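Local coordinates for protein esterase (Capnocytophaga ochracea, PDB 4W9R) that is of unknown function but, as a member of the putative esterase family with an alpha/beta-hydrolase fold, probably hydrolyses ester bonds, at residues B[33-47]-B[63-75]. Numbering follows the deposited sequence.
Sequences QAYPLIVVLNAETLM and MPKCIVVGVYEPK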
# COMPACT_ATOMS: atom_id res chain seq x y z
N GLN B 33 11.01 -24.48 -9.63
CA GLN B 33 11.60 -23.15 -9.48
C GLN B 33 11.66 -22.77 -8.00
O GLN B 33 11.01 -23.39 -7.16
CB GLN B 33 10.82 -22.10 -10.27
CG GLN B 33 9.40 -21.87 -9.78
CD GLN B 33 8.75 -20.68 -10.45
OE1 GLN B 33 9.40 -19.90 -11.15
NE2 GLN B 33 7.44 -20.53 -10.24
N ALA B 34 12.44 -21.74 -7.69
CA ALA B 34 12.63 -21.31 -6.31
C ALA B 34 11.97 -19.96 -6.04
O ALA B 34 11.86 -19.12 -6.94
CB ALA B 34 14.12 -21.24 -5.98
N TYR B 35 11.52 -19.76 -4.81
CA TYR B 35 10.87 -18.52 -4.43
C TYR B 35 11.59 -17.85 -3.26
O TYR B 35 12.03 -18.52 -2.33
CB TYR B 35 9.41 -18.76 -4.04
CG TYR B 35 8.62 -19.58 -5.04
CD1 TYR B 35 7.95 -18.96 -6.10
CD2 TYR B 35 8.52 -20.96 -4.93
CE1 TYR B 35 7.22 -19.70 -7.01
CE2 TYR B 35 7.79 -21.70 -5.83
CZ TYR B 35 7.14 -21.07 -6.87
OH TYR B 35 6.41 -21.80 -7.78
N PRO B 36 11.69 -16.51 -3.30
CA PRO B 36 12.20 -15.77 -2.15
C PRO B 36 11.19 -15.79 -1.01
O PRO B 36 9.99 -15.80 -1.26
CB PRO B 36 12.38 -14.35 -2.69
CG PRO B 36 12.41 -14.50 -4.18
CD PRO B 36 11.51 -15.65 -4.48
N LEU B 37 11.68 -15.82 0.23
CA LEU B 37 10.80 -15.90 1.39
C LEU B 37 10.70 -14.56 2.11
O LEU B 37 11.70 -13.90 2.38
CB LEU B 37 11.30 -16.97 2.37
CG LEU B 37 10.59 -17.06 3.72
CD1 LEU B 37 9.11 -17.37 3.53
CD2 LEU B 37 11.25 -18.12 4.59
N ILE B 38 9.47 -14.15 2.42
CA ILE B 38 9.24 -12.96 3.23
C ILE B 38 8.46 -13.32 4.50
O ILE B 38 7.34 -13.81 4.43
CB ILE B 38 8.47 -11.88 2.46
CG1 ILE B 38 9.30 -11.38 1.28
CG2 ILE B 38 8.12 -10.72 3.38
CD1 ILE B 38 8.63 -10.28 0.49
N VAL B 39 9.07 -13.08 5.65
CA VAL B 39 8.45 -13.37 6.93
C VAL B 39 7.84 -12.11 7.55
O VAL B 39 8.50 -11.07 7.62
CB VAL B 39 9.45 -14.00 7.92
CG1 VAL B 39 8.80 -14.26 9.26
CG2 VAL B 39 10.03 -15.28 7.34
N VAL B 40 6.59 -12.21 7.99
CA VAL B 40 5.90 -11.08 8.62
C VAL B 40 5.53 -11.38 10.07
O VAL B 40 4.71 -12.26 10.33
CB VAL B 40 4.63 -10.70 7.84
CG1 VAL B 40 3.96 -9.49 8.47
CG2 VAL B 40 4.97 -10.43 6.38
N LEU B 41 6.14 -10.66 11.00
CA LEU B 41 5.95 -10.91 12.43
C LEU B 41 4.65 -10.31 12.98
O LEU B 41 4.10 -10.78 13.97
CB LEU B 41 7.14 -10.36 13.21
CG LEU B 41 8.51 -10.79 12.70
CD1 LEU B 41 9.61 -10.20 13.55
CD2 LEU B 41 8.61 -12.31 12.66
N ASN B 42 4.20 -9.25 12.32
CA ASN B 42 3.04 -8.45 12.72
C ASN B 42 1.73 -8.87 12.07
O ASN B 42 0.73 -8.15 12.14
CB ASN B 42 3.33 -6.98 12.47
CG ASN B 42 4.28 -6.40 13.49
OD1 ASN B 42 5.42 -6.05 13.18
ND2 ASN B 42 3.83 -6.32 14.74
N ALA B 43 1.74 -10.03 11.41
CA ALA B 43 0.82 -10.39 10.34
C ALA B 43 -0.68 -10.15 10.59
O ALA B 43 -1.43 -9.99 9.63
CB ALA B 43 1.02 -11.86 9.99
N GLU B 44 -1.12 -10.13 11.84
CA GLU B 44 -2.52 -9.81 12.12
C GLU B 44 -2.94 -8.49 11.45
O GLU B 44 -4.11 -8.30 11.10
CB GLU B 44 -2.79 -9.75 13.63
CG GLU B 44 -2.10 -8.60 14.36
CD GLU B 44 -0.66 -8.90 14.71
OE1 GLU B 44 -0.19 -10.02 14.42
OE2 GLU B 44 0.01 -8.01 15.28
N THR B 45 -1.98 -7.59 11.26
CA THR B 45 -2.19 -6.34 10.54
C THR B 45 -1.48 -6.35 9.18
O THR B 45 -2.12 -6.21 8.14
CB THR B 45 -1.73 -5.12 11.35
OG1 THR B 45 -0.39 -5.32 11.81
CG2 THR B 45 -2.64 -4.91 12.55
N LEU B 46 -0.16 -6.48 9.21
CA LEU B 46 0.69 -6.32 8.02
C LEU B 46 0.58 -7.40 6.93
O LEU B 46 0.98 -7.14 5.79
CB LEU B 46 2.15 -6.23 8.46
CG LEU B 46 2.54 -5.00 9.27
CD1 LEU B 46 4.04 -5.01 9.57
CD2 LEU B 46 2.15 -3.73 8.54
N MSE B 47 0.06 -8.58 7.25
CA MSE B 47 0.08 -9.70 6.30
C MSE B 47 -0.60 -9.41 4.97
O MSE B 47 0.02 -9.53 3.91
CB MSE B 47 -0.57 -10.94 6.91
CG MSE B 47 -0.55 -12.18 6.02
SE MSE B 47 1.23 -12.94 5.80
CE MSE B 47 0.77 -14.52 4.75
N MSE B 63 8.52 -7.87 -9.74
CA MSE B 63 8.92 -8.82 -8.70
C MSE B 63 8.72 -10.25 -9.15
O MSE B 63 7.79 -10.55 -9.90
CB MSE B 63 8.14 -8.58 -7.41
CG MSE B 63 8.75 -7.57 -6.47
SE MSE B 63 7.84 -7.53 -4.74
CE MSE B 63 8.11 -9.37 -4.19
N PRO B 64 9.59 -11.16 -8.69
CA PRO B 64 9.37 -12.60 -8.89
C PRO B 64 8.28 -13.10 -7.96
O PRO B 64 7.94 -12.41 -7.00
CB PRO B 64 10.73 -13.21 -8.52
CG PRO B 64 11.29 -12.26 -7.52
CD PRO B 64 10.84 -10.89 -7.96
N LYS B 65 7.72 -14.27 -8.25
CA LYS B 65 6.76 -14.89 -7.34
C LYS B 65 7.45 -15.21 -6.01
O LYS B 65 8.55 -15.75 -5.99
CB LYS B 65 6.17 -16.16 -7.95
CG LYS B 65 5.27 -15.91 -9.15
CD LYS B 65 4.79 -17.22 -9.76
CE LYS B 65 3.87 -16.98 -10.95
NZ LYS B 65 2.65 -16.23 -10.56
N CYS B 66 6.80 -14.85 -4.91
CA CYS B 66 7.38 -15.04 -3.59
C CYS B 66 6.46 -15.81 -2.66
O CYS B 66 5.24 -15.85 -2.86
CB CYS B 66 7.74 -13.69 -2.96
SG CYS B 66 9.07 -12.81 -3.80
N ILE B 67 7.04 -16.42 -1.64
CA ILE B 67 6.27 -17.07 -0.59
C ILE B 67 6.31 -16.20 0.66
O ILE B 67 7.39 -15.82 1.13
CB ILE B 67 6.80 -18.48 -0.27
CG1 ILE B 67 6.56 -19.41 -1.47
CG2 ILE B 67 6.12 -19.04 0.96
CD1 ILE B 67 6.95 -20.84 -1.22
N VAL B 68 5.14 -15.88 1.20
CA VAL B 68 5.05 -15.03 2.38
C VAL B 68 4.52 -15.81 3.58
O VAL B 68 3.47 -16.45 3.50
CB VAL B 68 4.14 -13.81 2.12
CG1 VAL B 68 4.18 -12.85 3.31
CG2 VAL B 68 4.56 -13.09 0.85
N VAL B 69 5.26 -15.76 4.68
CA VAL B 69 4.85 -16.44 5.90
C VAL B 69 4.65 -15.45 7.04
O VAL B 69 5.61 -14.83 7.49
CB VAL B 69 5.89 -17.50 6.32
CG1 VAL B 69 5.49 -18.13 7.65
CG2 VAL B 69 6.03 -18.56 5.25
N GLY B 70 3.41 -15.29 7.47
CA GLY B 70 3.12 -14.41 8.59
C GLY B 70 3.07 -15.09 9.94
O GLY B 70 2.74 -16.28 10.04
N VAL B 71 3.35 -14.33 10.99
CA VAL B 71 3.22 -14.80 12.36
C VAL B 71 2.13 -13.99 13.04
O VAL B 71 2.28 -12.78 13.24
CB VAL B 71 4.54 -14.68 13.15
CG1 VAL B 71 4.35 -15.17 14.58
CG2 VAL B 71 5.65 -15.45 12.46
N TYR B 72 1.03 -14.64 13.40
CA TYR B 72 -0.15 -13.92 13.87
C TYR B 72 -0.15 -13.67 15.38
O TYR B 72 -0.04 -14.60 16.18
CB TYR B 72 -1.42 -14.67 13.47
CG TYR B 72 -1.74 -14.57 12.00
CD1 TYR B 72 -1.23 -15.50 11.09
CD2 TYR B 72 -2.53 -13.54 11.51
CE1 TYR B 72 -1.52 -15.40 9.74
CE2 TYR B 72 -2.82 -13.44 10.17
CZ TYR B 72 -2.32 -14.37 9.29
OH TYR B 72 -2.60 -14.27 7.94
N GLU B 73 -0.29 -12.39 15.73
CA GLU B 73 -0.46 -11.94 17.11
C GLU B 73 0.54 -12.53 18.10
O GLU B 73 0.17 -13.30 18.98
CB GLU B 73 -1.88 -12.25 17.58
CG GLU B 73 -2.95 -11.39 16.92
CD GLU B 73 -4.34 -11.66 17.46
OE1 GLU B 73 -4.67 -12.84 17.69
OE2 GLU B 73 -5.10 -10.69 17.66
N PRO B 74 1.82 -12.16 17.97
CA PRO B 74 2.78 -12.54 19.01
C PRO B 74 2.53 -11.71 20.26
O PRO B 74 2.05 -10.58 20.16
CB PRO B 74 4.13 -12.22 18.38
CG PRO B 74 3.84 -11.11 17.42
CD PRO B 74 2.46 -11.37 16.89
N LYS B 75 2.85 -12.25 21.43
CA LYS B 75 2.66 -11.53 22.68
C LYS B 75 3.63 -10.35 22.77
O LYS B 75 4.68 -10.35 22.12
CB LYS B 75 2.84 -12.46 23.88
CG LYS B 75 1.87 -13.63 23.89
CD LYS B 75 2.12 -14.54 25.09
CE LYS B 75 1.14 -15.70 25.12
NZ LYS B 75 -0.27 -15.23 25.21
O HOH W 1 1.51 -8.32 17.84
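Ala43 CB sits over the centre of one face of the Tyr72 ring, 4.1 Å from its centroid in a CH-pi contact, while Met47 crosses the ring's phenol end at about a right angle. At the other end of the contact the Tyr35 ring meets Lys65 O edge-on and in plane, CD1 at 3.3 Å; Lys65 CB lies alongside and Ile67 CD1 approaches obliquely. With its CG turned beside the backbone N (chi1 -50°), the Tyr35 ring runs along Lys65, its OH taking a bond from Gln33 NE2 and bonding Thr30 O. A serine at Tyr35 would probably leave a gap beside Lys65 and Ile67 and deprive Gln33 NE2 and Thr30 O of their phenol partner. Between these ends two parallel strands pair from Ile67 N to Pro36 O (3.0 Å) through to Val71 N on Val40 O. Leu37 CD1 packs on Val69 CG2 (3.7 Å) on one face, Val40 on Val68 on the other. Gly70, with no side chain, lets Met47 SE come within 3.6 Å of Gly70 N, with Ala43 CB packed beside Gly70 CA. Glu44 OE1 accepts Glu73 N (2.7 Å) from above the carboxylate plane. This beta-alpha-beta unit sets strand 35-40 between 67-71 and 116-122, with helix 91-110 against Val69 and Val71, and helix 43-59, which connects the two strands, over the opposite face.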